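Side-chain contacts in PBP5 (PDB 3A3J), which probably removes the terminal D-alanine from peptidoglycan precursors as a serine-type D-alanyl-D-alanine carboxypeptidase with an acyl-enzyme intermediate: residues A9-L14 against Q30-A35; A21-L26 against F287-K292; L107-H110 against N114-N117; K194-D199 against L245-F250; K263-Q268 against A334-M339. All blocks are in the same frame, centred on the assembly; numbering follows the deposited sequence.

Contact 1 (A9-L14 against Q30-A35); sequences AQTYVL and QRQYPA
Gln10, Gln30 and Gln32 bring three flat amides together, with the hydroxyl of Thr11 beside them. The amide of Gln32 is central. NE2 of Gln32 donates to OE1 of Gln10 over 3.2 Å, and the acceptor lies almost within the Gln32 amide plane. The donor sits in the carbonyl plane of Gln10. Since the two amide planes stand 81° apart, this is an edge-on meeting of nearly perpendicular groups, with no stacking of faces. The same nitrogen, NE2 of Gln32, also makes a weak bond of 3.4 Å to OE1 of Gln30, so its turning is restrained from two directions. To one side of the Gln32 amide plane, and offset past its NE2 end, lies OG1 of Thr11, 3.9 Å from NE2 of Gln32, too far to bond.

The side chains reach one another in different ways. Gln10, just ahead of strand 11-16, runs extended, whereas Gln32 is bent at chi2 (-82°), which swings its amide round to point at Gln10. Glutamine suits both places because one amide can give and accept, joining two loops without charge. Threonine, compact and beta-branched, suits the buried strand position of Thr11; its side chain also touches Ala151 of helix 151-164. The side chain of Gln32 also touches Met230 of strand 224-232. A classic beta bulge sets Gln10 and Thr11 together opposite Met230, so the glutamine contact ties this bulged start of strand 11-16 to the loop leading to Ser36, the probable acylated serine, just before helix 38-51 of the serine beta-lactamase/penicillin-binding protein fold.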
# COMPACT_ATOMS: atom_id res chain seq x y z
N ALA A 9 0.71 10.53 18.25
CA ALA A 9 0.73 10.93 16.83
C ALA A 9 -0.57 11.60 16.53
O ALA A 9 -1.59 11.25 17.10
CB ALA A 9 0.89 9.75 15.95
N GLN A 10 -0.57 12.54 15.60
CA GLN A 10 -1.79 13.28 15.33
C GLN A 10 -2.77 12.36 14.66
O GLN A 10 -3.96 12.44 14.90
CB GLN A 10 -1.49 14.48 14.45
CG GLN A 10 -0.63 15.56 15.10
CD GLN A 10 -0.74 16.90 14.30
OE1 GLN A 10 -1.30 16.95 13.21
NE2 GLN A 10 -0.18 17.96 14.85
N THR A 11 -2.27 11.42 13.86
CA THR A 11 -3.10 10.61 12.99
C THR A 11 -2.33 9.33 12.83
O THR A 11 -1.10 9.39 12.88
CB THR A 11 -3.10 11.30 11.57
OG1 THR A 11 -4.07 12.34 11.53
CG2 THR A 11 -3.28 10.37 10.51
N TYR A 12 -3.00 8.20 12.61
CA TYR A 12 -2.36 6.96 12.32
C TYR A 12 -3.32 5.87 11.91
O TYR A 12 -4.53 5.93 12.16
CB TYR A 12 -1.58 6.47 13.55
CG TYR A 12 -2.41 6.10 14.79
CD1 TYR A 12 -2.99 4.82 14.94
CD2 TYR A 12 -2.56 6.99 15.80
CE1 TYR A 12 -3.71 4.49 16.12
CE2 TYR A 12 -3.22 6.68 16.91
CZ TYR A 12 -3.79 5.45 17.10
OH TYR A 12 -4.48 5.26 18.28
N VAL A 13 -2.80 4.83 11.30
CA VAL A 13 -3.68 3.77 10.93
C VAL A 13 -2.80 2.54 11.00
O VAL A 13 -1.58 2.65 10.78
CB VAL A 13 -4.24 3.96 9.48
CG1 VAL A 13 -3.33 3.32 8.49
CG2 VAL A 13 -5.56 3.28 9.35
N LEU A 14 -3.39 1.37 11.34
CA LEU A 14 -2.69 0.12 11.21
C LEU A 14 -3.63 -0.78 10.40
O LEU A 14 -4.85 -0.76 10.67
CB LEU A 14 -2.52 -0.53 12.59
CG LEU A 14 -1.92 -1.97 12.60
CD1 LEU A 14 -0.46 -1.88 12.03
CD2 LEU A 14 -1.85 -2.63 14.00
N GLN A 30 -8.38 12.21 8.26
CA GLN A 30 -7.98 13.63 8.38
C GLN A 30 -6.82 14.00 7.41
O GLN A 30 -5.85 13.25 7.26
CB GLN A 30 -7.63 13.97 9.80
CG GLN A 30 -7.27 15.42 10.01
CD GLN A 30 -6.55 15.58 11.33
OE1 GLN A 30 -5.42 16.04 11.38
NE2 GLN A 30 -7.17 15.10 12.38
N ARG A 31 -6.96 15.13 6.73
CA ARG A 31 -5.95 15.54 5.74
C ARG A 31 -4.64 16.07 6.39
O ARG A 31 -4.66 16.86 7.35
CB ARG A 31 -6.52 16.59 4.77
CG ARG A 31 -7.59 15.96 3.91
CD ARG A 31 -8.40 16.92 3.14
NE ARG A 31 -9.18 16.16 2.17
CZ ARG A 31 -9.71 16.68 1.06
NH1 ARG A 31 -9.54 17.97 0.80
NH2 ARG A 31 -10.39 15.92 0.20
N GLN A 32 -3.52 15.62 5.84
CA GLN A 32 -2.22 15.90 6.37
C GLN A 32 -1.29 16.22 5.20
O GLN A 32 -1.44 15.68 4.09
CB GLN A 32 -1.68 14.63 7.05
CG GLN A 32 -2.24 14.40 8.43
CD GLN A 32 -1.50 15.21 9.44
OE1 GLN A 32 -0.32 15.46 9.28
NE2 GLN A 32 -2.17 15.63 10.45
N TYR A 33 -0.31 17.09 5.47
CA TYR A 33 0.77 17.35 4.49
C TYR A 33 1.60 16.10 4.34
O TYR A 33 2.15 15.62 5.32
CB TYR A 33 1.65 18.50 4.96
CG TYR A 33 0.98 19.83 4.87
CD1 TYR A 33 1.35 20.77 3.89
CD2 TYR A 33 -0.09 20.14 5.72
CE1 TYR A 33 0.68 22.00 3.78
CE2 TYR A 33 -0.74 21.34 5.64
CZ TYR A 33 -0.34 22.27 4.68
OH TYR A 33 -1.00 23.47 4.63
N PRO A 34 1.70 15.53 3.13
CA PRO A 34 2.38 14.22 3.05
C PRO A 34 3.91 14.30 3.12
O PRO A 34 4.57 13.29 3.49
CB PRO A 34 1.95 13.66 1.70
CG PRO A 34 1.69 14.91 0.87
CD PRO A 34 1.13 15.94 1.82
N ALA A 35 4.48 15.44 2.70
CA ALA A 35 5.93 15.67 2.85
C ALA A 35 6.54 14.53 2.04
O ALA A 35 5.96 14.20 1.00
CB ALA A 35 6.34 15.62 4.27

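Contact 2 (A21-L26 against F287-K292); sequences AILTAL and FITIPK
Thr289 and Leu23 meet through methyl groups set by their torsions. In Thr289, chi1 of -60° places CG2 opposite the backbone N, while OG1 stands beside that nitrogen. In Leu23 a chi2 of 58° turns CD1 back from the extended path, and this methyl comes to 4.3 Å from CG2 of Thr289. Ala21 adds a second touch, its CB lying 4.2 Å from CB of Thr289. Both contacts are loose van der Waals packing at the surface.

Each residue type fits its share. Ala21 is small enough to let the strand 286-291 pass close by, the backbones approaching to 6.8 Å between CA of Ala21 and CA of Thr289. Leucine supplies the longer reach from a CB that does not aim at the strand, and its side chain also rests on Trp248 of helix 235-252. Threonine is two-faced: the methyl serves the apolar touch, and OG1 is hydrogen-bonded to Ser19 OG and to Thr255 OG1.

Through Ser19 and Thr255 the hydroxyl joins the turn after strand 11-16 to the two-stranded antiparallel sheet of 253-259 and 286-291. This is the seam between catalytic and C-terminal domains in the two-domain architecture of PBP5-type carboxypeptidases.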
# COMPACT_ATOMS: atom_id res chain seq x y z
N ALA A 21 -8.16 -5.00 6.44
CA ALA A 21 -8.91 -4.54 7.63
C ALA A 21 -8.09 -3.53 8.46
O ALA A 21 -6.89 -3.71 8.68
CB ALA A 21 -9.29 -5.74 8.51
N ILE A 22 -8.74 -2.50 8.96
CA ILE A 22 -8.07 -1.55 9.85
C ILE A 22 -8.13 -2.05 11.30
O ILE A 22 -9.19 -2.07 11.90
CB ILE A 22 -8.75 -0.22 9.76
CG1 ILE A 22 -8.91 0.14 8.28
CG2 ILE A 22 -7.96 0.83 10.49
CD1 ILE A 22 -7.59 0.20 7.56
N LEU A 23 -7.00 -2.47 11.85
CA LEU A 23 -6.96 -3.00 13.19
C LEU A 23 -7.11 -1.93 14.27
O LEU A 23 -7.70 -2.20 15.31
CB LEU A 23 -5.67 -3.74 13.41
CG LEU A 23 -5.58 -5.08 12.71
CD1 LEU A 23 -5.76 -4.88 11.28
CD2 LEU A 23 -4.25 -5.79 12.95
N THR A 24 -6.57 -0.74 14.04
CA THR A 24 -6.77 0.40 14.98
C THR A 24 -6.53 1.71 14.18
O THR A 24 -5.99 1.62 13.12
CB THR A 24 -5.89 0.27 16.28
OG1 THR A 24 -6.25 1.31 17.16
CG2 THR A 24 -4.36 0.40 16.06
N ALA A 25 -7.01 2.89 14.63
CA ALA A 25 -6.85 4.12 13.87
C ALA A 25 -7.17 5.35 14.73
O ALA A 25 -7.92 5.25 15.69
CB ALA A 25 -7.74 4.12 12.59
N LEU A 26 -6.57 6.49 14.40
CA LEU A 26 -6.93 7.79 14.96
C LEU A 26 -6.94 8.79 13.78
O LEU A 26 -5.93 8.91 13.09
CB LEU A 26 -5.92 8.21 16.02
CG LEU A 26 -6.10 9.64 16.51
CD1 LEU A 26 -7.50 9.76 17.16
CD2 LEU A 26 -5.02 10.11 17.44
N PHE A 287 -9.37 -13.09 2.61
CA PHE A 287 -8.58 -13.20 3.85
C PHE A 287 -9.33 -12.46 4.89
O PHE A 287 -9.94 -11.44 4.60
CB PHE A 287 -7.17 -12.56 3.75
CG PHE A 287 -6.26 -13.22 2.74
CD1 PHE A 287 -5.41 -14.25 3.12
CD2 PHE A 287 -6.20 -12.74 1.44
CE1 PHE A 287 -4.56 -14.83 2.22
CE2 PHE A 287 -5.37 -13.34 0.53
CZ PHE A 287 -4.55 -14.38 0.91
N ILE A 288 -9.29 -12.95 6.12
CA ILE A 288 -9.93 -12.16 7.14
C ILE A 288 -8.98 -11.99 8.30
O ILE A 288 -8.01 -12.74 8.46
CB ILE A 288 -11.32 -12.74 7.58
CG1 ILE A 288 -11.16 -14.09 8.30
CG2 ILE A 288 -12.25 -12.84 6.37
CD1 ILE A 288 -12.38 -14.39 9.26
N THR A 289 -9.23 -10.98 9.10
CA THR A 289 -8.41 -10.75 10.25
C THR A 289 -9.26 -10.87 11.52
O THR A 289 -10.27 -10.19 11.66
CB THR A 289 -7.76 -9.34 10.13
OG1 THR A 289 -6.95 -9.28 8.95
CG2 THR A 289 -6.93 -9.00 11.40
N ILE A 290 -8.83 -11.71 12.45
CA ILE A 290 -9.58 -12.01 13.69
C ILE A 290 -8.68 -11.95 14.92
O ILE A 290 -7.48 -11.96 14.78
CB ILE A 290 -10.12 -13.45 13.60
CG1 ILE A 290 -8.93 -14.43 13.47
CG2 ILE A 290 -11.12 -13.56 12.42
CD1 ILE A 290 -9.04 -15.45 12.33
N PRO A 291 -9.26 -11.89 16.15
CA PRO A 291 -8.38 -12.00 17.31
C PRO A 291 -7.53 -13.23 17.19
O PRO A 291 -7.99 -14.24 16.64
CB PRO A 291 -9.37 -12.09 18.48
CG PRO A 291 -10.50 -11.21 18.01
CD PRO A 291 -10.64 -11.54 16.52
N LYS A 292 -6.27 -13.12 17.61
CA LYS A 292 -5.34 -14.24 17.57
C LYS A 292 -5.91 -15.44 18.35
O LYS A 292 -6.66 -15.27 19.30
CB LYS A 292 -4.03 -13.84 18.25
CG LYS A 292 -2.80 -14.57 17.72
CD LYS A 292 -1.66 -14.43 18.72
CE LYS A 292 -0.39 -13.90 18.08
NZ LYS A 292 0.17 -14.87 17.09

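Contact 3 (L107-H110 against N114-N117); sequences LAEH and NVPN
Ala108, on helix 101-112, turns its CB toward the start of the next helix and meets CG2 of Val115 at 4.0 Å. Alanine's single methyl suits the close approach of the two helices at their short connection. This junction of consecutive helices lies in the helical part of the catalytic domain, with the side chain of Ala108 about 10 Å from that of Lys39, the probable proton acceptor. Glu109 follows, and its aliphatic stem continues the apolar patch: CG lies 3.9 Å from CG2 of Val115, while CA of Asn114 is close as well. With CG1 of Val115 anti to its backbone N (chi1 172°), CG2 falls opposite the carbonyl carbon, and this one methyl serves both neighbours. The chain of Glu109 then extends beyond CG and carries its carboxylate past the valine. There OE2 accepts from Ser66 OG and, over 3.2 Å, from a water that itself accepts from the backbone N of Val115 at 2.9 Å.

Across the turn, Asn114 is the N-cap of helix 115-128. Its OD1 accepts from Asn117 N at 2.9 Å.

Two first-turn amides are thus satisfied, one by a capping side chain and one by a water. The carboxylate of Glu109 lies near a helix start, whose dipole would probably favour its ionised form.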
# COMPACT_ATOMS: atom_id res chain seq x y z
N LEU A 107 13.21 12.16 -12.82
CA LEU A 107 12.29 11.08 -13.29
C LEU A 107 10.97 11.62 -13.87
O LEU A 107 10.51 11.14 -14.87
CB LEU A 107 11.98 10.06 -12.20
CG LEU A 107 13.16 9.13 -11.91
CD1 LEU A 107 13.07 8.48 -10.49
CD2 LEU A 107 13.36 8.12 -13.01
N ALA A 108 10.33 12.55 -13.19
CA ALA A 108 9.13 13.09 -13.68
C ALA A 108 9.29 13.58 -15.16
O ALA A 108 8.40 13.32 -16.02
CB ALA A 108 8.66 14.28 -12.79
N GLU A 109 10.36 14.34 -15.41
CA GLU A 109 10.63 14.85 -16.76
C GLU A 109 10.96 13.73 -17.71
O GLU A 109 10.54 13.74 -18.87
CB GLU A 109 11.75 15.90 -16.72
CG GLU A 109 11.31 17.08 -15.83
CD GLU A 109 12.30 18.23 -15.81
OE1 GLU A 109 13.45 17.99 -16.15
OE2 GLU A 109 11.92 19.36 -15.44
N HIS A 110 11.70 12.73 -17.28
CA HIS A 110 11.98 11.66 -18.23
C HIS A 110 10.71 10.88 -18.66
O HIS A 110 10.63 10.39 -19.80
CB HIS A 110 13.03 10.71 -17.66
CG HIS A 110 13.36 9.51 -18.53
ND1 HIS A 110 14.04 9.62 -19.72
CD2 HIS A 110 13.18 8.19 -18.33
CE1 HIS A 110 14.25 8.41 -20.23
NE2 HIS A 110 13.73 7.52 -19.41
N ASN A 114 7.42 16.84 -18.78
CA ASN A 114 7.61 17.84 -17.77
C ASN A 114 6.97 17.45 -16.40
O ASN A 114 6.35 16.39 -16.30
CB ASN A 114 7.11 19.18 -18.30
CG ASN A 114 5.60 19.29 -18.31
OD1 ASN A 114 4.89 18.44 -17.79
ND2 ASN A 114 5.10 20.37 -18.86
N VAL A 115 7.06 18.31 -15.39
CA VAL A 115 6.60 17.95 -14.04
C VAL A 115 5.08 18.08 -13.85
O VAL A 115 4.45 17.17 -13.28
CB VAL A 115 7.40 18.76 -12.94
CG1 VAL A 115 6.83 18.54 -11.58
CG2 VAL A 115 8.91 18.31 -12.97
N PRO A 116 4.49 19.21 -14.29
CA PRO A 116 3.02 19.27 -14.17
C PRO A 116 2.31 18.05 -14.85
O PRO A 116 1.32 17.56 -14.33
CB PRO A 116 2.66 20.62 -14.84
CG PRO A 116 3.89 21.47 -14.61
CD PRO A 116 5.06 20.48 -14.81
N ASN A 117 2.83 17.54 -15.95
CA ASN A 117 2.11 16.46 -16.59
C ASN A 117 2.29 15.18 -15.76
O ASN A 117 1.34 14.40 -15.58
CB ASN A 117 2.63 16.28 -18.00
CG ASN A 117 2.22 17.45 -18.94
OD1 ASN A 117 1.36 18.29 -18.61
ND2 ASN A 117 2.85 17.49 -20.09
O HOH W 1 8.92 20.52 -15.41

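Contact 4 (K194-D199 against L245-F250); sequences KTINVD and LLQWGF
Ile196 presses its terminal methyl against helix 235-252, where CD1 of Ile196 meets CB of Leu246 at 3.9 Å and CG of Gln247 at 4.0 Å. The isoleucine chain is stretched, with CG1 opposite the backbone N (chi1 -168°) and chi2 also near straight, so CD1 is the part that reaches furthest. It crosses the leucine at about a right angle, touching the base of that side chain rather than its tip. The tip is taken by Val198: CG2 of Val198 lies 4.1 Å from CD1 of Leu246, again with the side chains crossing steeply.

Strand 197-206 is an outer strand of the five-stranded antiparallel sheet, and the helix lies over one face of that sheet, as in the beta-lactamase-like fold of the penicillin-binding proteins. Further along this strand sits Lys202, which probably binds substrate; the side chain of Val198 is about 10 Å from that of Lys202. Beta-branched Ile196 and Val198 suit an extended backbone, while Leu246, on the helix, spreads two methyls over the sheet and touches Ala217 and Leu225 besides.

Gln247 marks the edge of the buried zone. Its CG flanks the isoleucine methyl, and its extended chain carries the amide outward to an exposed position. Between the two hydrophobic residues of the strand, ND2 of Asn197 donates to Thr218 O on the adjoining strand.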
# COMPACT_ATOMS: atom_id res chain seq x y z
N LYS A 194 16.49 -5.77 14.49
CA LYS A 194 16.48 -7.26 14.36
C LYS A 194 15.29 -7.96 15.08
O LYS A 194 14.96 -9.12 14.80
CB LYS A 194 17.80 -7.86 14.87
CG LYS A 194 18.95 -7.50 13.96
CD LYS A 194 20.29 -7.82 14.61
CE LYS A 194 21.43 -7.39 13.70
NZ LYS A 194 22.49 -6.81 14.51
N THR A 195 14.63 -7.28 15.99
CA THR A 195 13.56 -7.97 16.70
C THR A 195 12.17 -7.90 16.00
O THR A 195 11.19 -8.42 16.54
CB THR A 195 13.42 -7.47 18.06
OG1 THR A 195 12.75 -6.21 18.00
CG2 THR A 195 14.81 -7.35 18.72
N ILE A 196 12.09 -7.35 14.78
CA ILE A 196 10.80 -7.21 14.05
C ILE A 196 11.25 -7.26 12.61
O ILE A 196 12.40 -6.99 12.36
CB ILE A 196 10.11 -5.88 14.43
CG1 ILE A 196 8.68 -5.85 13.93
CG2 ILE A 196 10.90 -4.63 13.87
CD1 ILE A 196 7.85 -4.77 14.64
N ASN A 197 10.43 -7.74 11.68
CA ASN A 197 10.87 -7.81 10.26
C ASN A 197 10.27 -6.66 9.43
O ASN A 197 9.33 -6.86 8.67
CB ASN A 197 10.50 -9.16 9.64
CG ASN A 197 10.86 -10.33 10.57
OD1 ASN A 197 12.05 -10.65 10.75
ND2 ASN A 197 9.84 -10.94 11.22
N VAL A 198 10.77 -5.45 9.64
CA VAL A 198 10.32 -4.29 8.89
C VAL A 198 11.04 -4.23 7.58
O VAL A 198 12.25 -4.33 7.54
CB VAL A 198 10.54 -3.03 9.67
CG1 VAL A 198 10.25 -1.77 8.77
CG2 VAL A 198 9.63 -3.06 10.88
N ASP A 199 10.32 -4.11 6.48
CA ASP A 199 10.98 -4.05 5.18
C ASP A 199 10.53 -2.90 4.29
O ASP A 199 10.84 -2.88 3.08
CB ASP A 199 10.86 -5.40 4.46
CG ASP A 199 9.40 -5.75 4.10
OD1 ASP A 199 8.44 -4.94 4.31
OD2 ASP A 199 9.22 -6.85 3.58
N LEU A 245 2.54 0.02 17.18
CA LEU A 245 1.39 -0.43 16.39
C LEU A 245 1.63 -1.81 15.83
O LEU A 245 0.77 -2.70 15.94
CB LEU A 245 1.12 0.54 15.24
CG LEU A 245 0.41 1.77 15.78
CD1 LEU A 245 0.46 2.86 14.66
CD2 LEU A 245 -1.08 1.43 16.11
N LEU A 246 2.80 -2.02 15.24
CA LEU A 246 3.03 -3.27 14.57
C LEU A 246 2.97 -4.46 15.60
O LEU A 246 2.27 -5.45 15.36
CB LEU A 246 4.34 -3.21 13.82
CG LEU A 246 4.37 -2.16 12.69
CD1 LEU A 246 5.80 -2.07 12.12
CD2 LEU A 246 3.35 -2.51 11.58
N GLN A 247 3.71 -4.34 16.71
CA GLN A 247 3.78 -5.39 17.75
C GLN A 247 2.43 -5.66 18.40
O GLN A 247 2.10 -6.79 18.63
CB GLN A 247 4.82 -5.06 18.82
CG GLN A 247 6.27 -5.19 18.34
CD GLN A 247 7.23 -4.70 19.43
OE1 GLN A 247 6.86 -3.86 20.29
NE2 GLN A 247 8.44 -5.24 19.43
N TRP A 248 1.66 -4.62 18.67
CA TRP A 248 0.30 -4.83 19.11
C TRP A 248 -0.47 -5.60 18.08
O TRP A 248 -1.35 -6.45 18.41
CB TRP A 248 -0.37 -3.49 19.26
CG TRP A 248 -1.78 -3.53 19.78
CD1 TRP A 248 -2.17 -3.73 21.08
CD2 TRP A 248 -3.00 -3.32 19.03
NE1 TRP A 248 -3.53 -3.63 21.19
CE2 TRP A 248 -4.07 -3.40 19.95
CE3 TRP A 248 -3.29 -3.08 17.68
CZ2 TRP A 248 -5.41 -3.25 19.56
CZ3 TRP A 248 -4.60 -2.93 17.30
CH2 TRP A 248 -5.65 -3.00 18.24
N GLY A 249 -0.22 -5.27 16.82
CA GLY A 249 -0.90 -5.98 15.74
C GLY A 249 -0.51 -7.44 15.71
O GLY A 249 -1.36 -8.29 15.83
N PHE A 250 0.77 -7.75 15.57
CA PHE A 250 1.20 -9.14 15.54
C PHE A 250 0.92 -9.90 16.86
O PHE A 250 0.78 -11.13 16.85
CB PHE A 250 2.68 -9.27 15.22
CG PHE A 250 3.06 -8.79 13.85
CD1 PHE A 250 2.41 -9.27 12.70
CD2 PHE A 250 4.10 -7.87 13.71
CE1 PHE A 250 2.80 -8.83 11.43
CE2 PHE A 250 4.49 -7.42 12.47
CZ PHE A 250 3.84 -7.86 11.33

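Contact 5 (K263-Q268 against A334-M339); sequences KEISEQ and ANLQVM
Apolar packing comes first, with Ile265 and Leu336 meeting methyl to methyl: CD1 of Ile265 is 3.9 Å from CD1 of Leu336, the two side chains crossing at a slant. Ile265 turns CG1 into the place between its backbone N and carbonyl carbon (chi1 73°), and a straight chi2 then carries CD1 toward the leucine. Tyr302 of strand 299-304 touches both residues.

These segments belong to strands 264-271 and 329-338 of the mixed C-terminal sheet, where strand 277-281 runs between them. Contact across an intervening strand, with Tyr302 of an outer strand reaching both, is consistent with a strongly curled sheet. At Ile265 and Ser266, which share Leu280 as their partner on the middle strand, a classic beta bulge breaks the regular alternation of side chains.

The second kind of contact joins a charged residue's stem to the near part of a methionine. CG of Glu264 lies 4.1 Å from CG of Met339, and the side chains slide past each other in opposite directions. An unbranched apolar chain suits a buried site beside the glutamate stem.

Polar support is slight. The exposed carboxylate of Glu264 makes a weak hydrogen bond from OE2 to Asn340 ND2.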
# COMPACT_ATOMS: atom_id res chain seq x y z
N LYS A 263 -11.36 -22.13 -6.60
CA LYS A 263 -11.78 -23.36 -5.92
C LYS A 263 -13.33 -23.51 -5.74
O LYS A 263 -14.02 -22.59 -5.31
CB LYS A 263 -11.14 -23.42 -4.55
CG LYS A 263 -11.19 -24.78 -3.96
CD LYS A 263 -11.27 -24.70 -2.45
CE LYS A 263 -11.16 -26.07 -1.84
NZ LYS A 263 -9.76 -26.48 -2.04
N GLU A 264 -13.84 -24.70 -6.01
CA GLU A 264 -15.26 -24.98 -5.84
C GLU A 264 -15.46 -25.38 -4.42
O GLU A 264 -14.91 -26.37 -4.01
CB GLU A 264 -15.68 -26.09 -6.77
CG GLU A 264 -15.59 -25.62 -8.18
CD GLU A 264 -15.84 -26.72 -9.18
OE1 GLU A 264 -16.00 -27.91 -8.75
OE2 GLU A 264 -15.86 -26.38 -10.40
N ILE A 265 -16.20 -24.60 -3.66
CA ILE A 265 -16.40 -24.94 -2.28
C ILE A 265 -17.78 -25.56 -2.00
O ILE A 265 -18.06 -25.99 -0.89
CB ILE A 265 -16.24 -23.70 -1.38
CG1 ILE A 265 -17.43 -22.78 -1.53
CG2 ILE A 265 -14.97 -22.88 -1.72
CD1 ILE A 265 -17.28 -21.55 -0.69
N SER A 266 -18.68 -25.58 -2.96
CA SER A 266 -20.04 -25.97 -2.65
C SER A 266 -20.75 -26.37 -3.92
O SER A 266 -20.37 -25.94 -5.02
CB SER A 266 -20.75 -24.76 -2.06
OG SER A 266 -22.01 -25.12 -1.63
N GLU A 267 -21.82 -27.15 -3.78
CA GLU A 267 -22.69 -27.46 -4.92
C GLU A 267 -24.11 -27.05 -4.56
O GLU A 267 -24.59 -27.31 -3.44
CB GLU A 267 -22.65 -28.95 -5.28
CG GLU A 267 -23.18 -29.26 -6.68
CD GLU A 267 -23.42 -30.76 -6.88
OE1 GLU A 267 -22.56 -31.58 -6.50
OE2 GLU A 267 -24.50 -31.13 -7.40
N GLN A 268 -24.78 -26.39 -5.49
CA GLN A 268 -26.09 -25.87 -5.20
C GLN A 268 -27.08 -26.28 -6.30
O GLN A 268 -26.74 -26.28 -7.51
CB GLN A 268 -26.00 -24.35 -5.17
CG GLN A 268 -27.28 -23.66 -4.86
CD GLN A 268 -27.41 -23.34 -3.39
OE1 GLN A 268 -26.70 -23.89 -2.55
NE2 GLN A 268 -28.34 -22.44 -3.07
N ALA A 334 -17.94 -11.94 2.13
CA ALA A 334 -17.27 -11.98 0.84
C ALA A 334 -18.21 -12.61 -0.17
O ALA A 334 -18.95 -13.53 0.16
CB ALA A 334 -16.05 -12.82 0.94
N ASN A 335 -18.16 -12.15 -1.41
CA ASN A 335 -19.05 -12.64 -2.42
C ASN A 335 -18.89 -14.11 -2.70
O ASN A 335 -17.84 -14.67 -2.52
CB ASN A 335 -18.90 -11.84 -3.72
CG ASN A 335 -19.34 -10.43 -3.54
OD1 ASN A 335 -20.09 -10.10 -2.60
ND2 ASN A 335 -18.91 -9.59 -4.43
N LEU A 336 -19.98 -14.72 -3.15
CA LEU A 336 -19.98 -16.12 -3.56
C LEU A 336 -20.43 -16.13 -5.00
O LEU A 336 -21.42 -15.49 -5.34
CB LEU A 336 -20.98 -16.87 -2.72
CG LEU A 336 -21.06 -18.37 -2.80
CD1 LEU A 336 -19.73 -19.04 -2.48
CD2 LEU A 336 -22.13 -18.79 -1.78
N GLN A 337 -19.72 -16.86 -5.84
CA GLN A 337 -20.04 -16.82 -7.25
C GLN A 337 -20.31 -18.19 -7.82
O GLN A 337 -19.88 -19.23 -7.29
CB GLN A 337 -18.91 -16.16 -8.08
CG GLN A 337 -18.44 -14.79 -7.62
CD GLN A 337 -17.02 -14.50 -8.17
OE1 GLN A 337 -16.03 -14.84 -7.53
NE2 GLN A 337 -16.94 -13.96 -9.39
N VAL A 338 -21.02 -18.18 -8.93
CA VAL A 338 -21.24 -19.37 -9.71
C VAL A 338 -19.91 -19.65 -10.47
O VAL A 338 -19.28 -18.73 -10.99
CB VAL A 338 -22.45 -19.07 -10.69
CG1 VAL A 338 -22.60 -20.15 -11.78
CG2 VAL A 338 -23.77 -18.81 -9.87
N MET A 339 -19.49 -20.90 -10.52
CA MET A 339 -18.15 -21.25 -11.01
C MET A 339 -18.17 -21.79 -12.43
O MET A 339 -17.16 -21.72 -13.14
CB MET A 339 -17.53 -22.34 -10.13
CG MET A 339 -17.48 -21.99 -8.69
SD MET A 339 -16.47 -20.51 -8.32
CE MET A 339 -17.60 -19.18 -8.58

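Contact 4 is the most buried of the five and is held by aliphatic carbon packing, whereas contact 2 is a thin surface touch and contacts 1, 3 and 5 are partly buried. Contacts 1, 2 and 4 reach the same five-stranded sheet: strand 11-16 of contact 1 bonds to the backbone of 21-26, and Leu14 packs on the helix of contact 4. Contact 3 stands apart in the helical region, its nearest atoms about 13 Å from contact 1, and contact 5 belongs to the C-terminal domain, which contact 2 joins to the catalytic part. Direct side-chain hydrogen bonding across the segments occurs in contact 1; contact 3 uses a bridging water, and the others rely on packing.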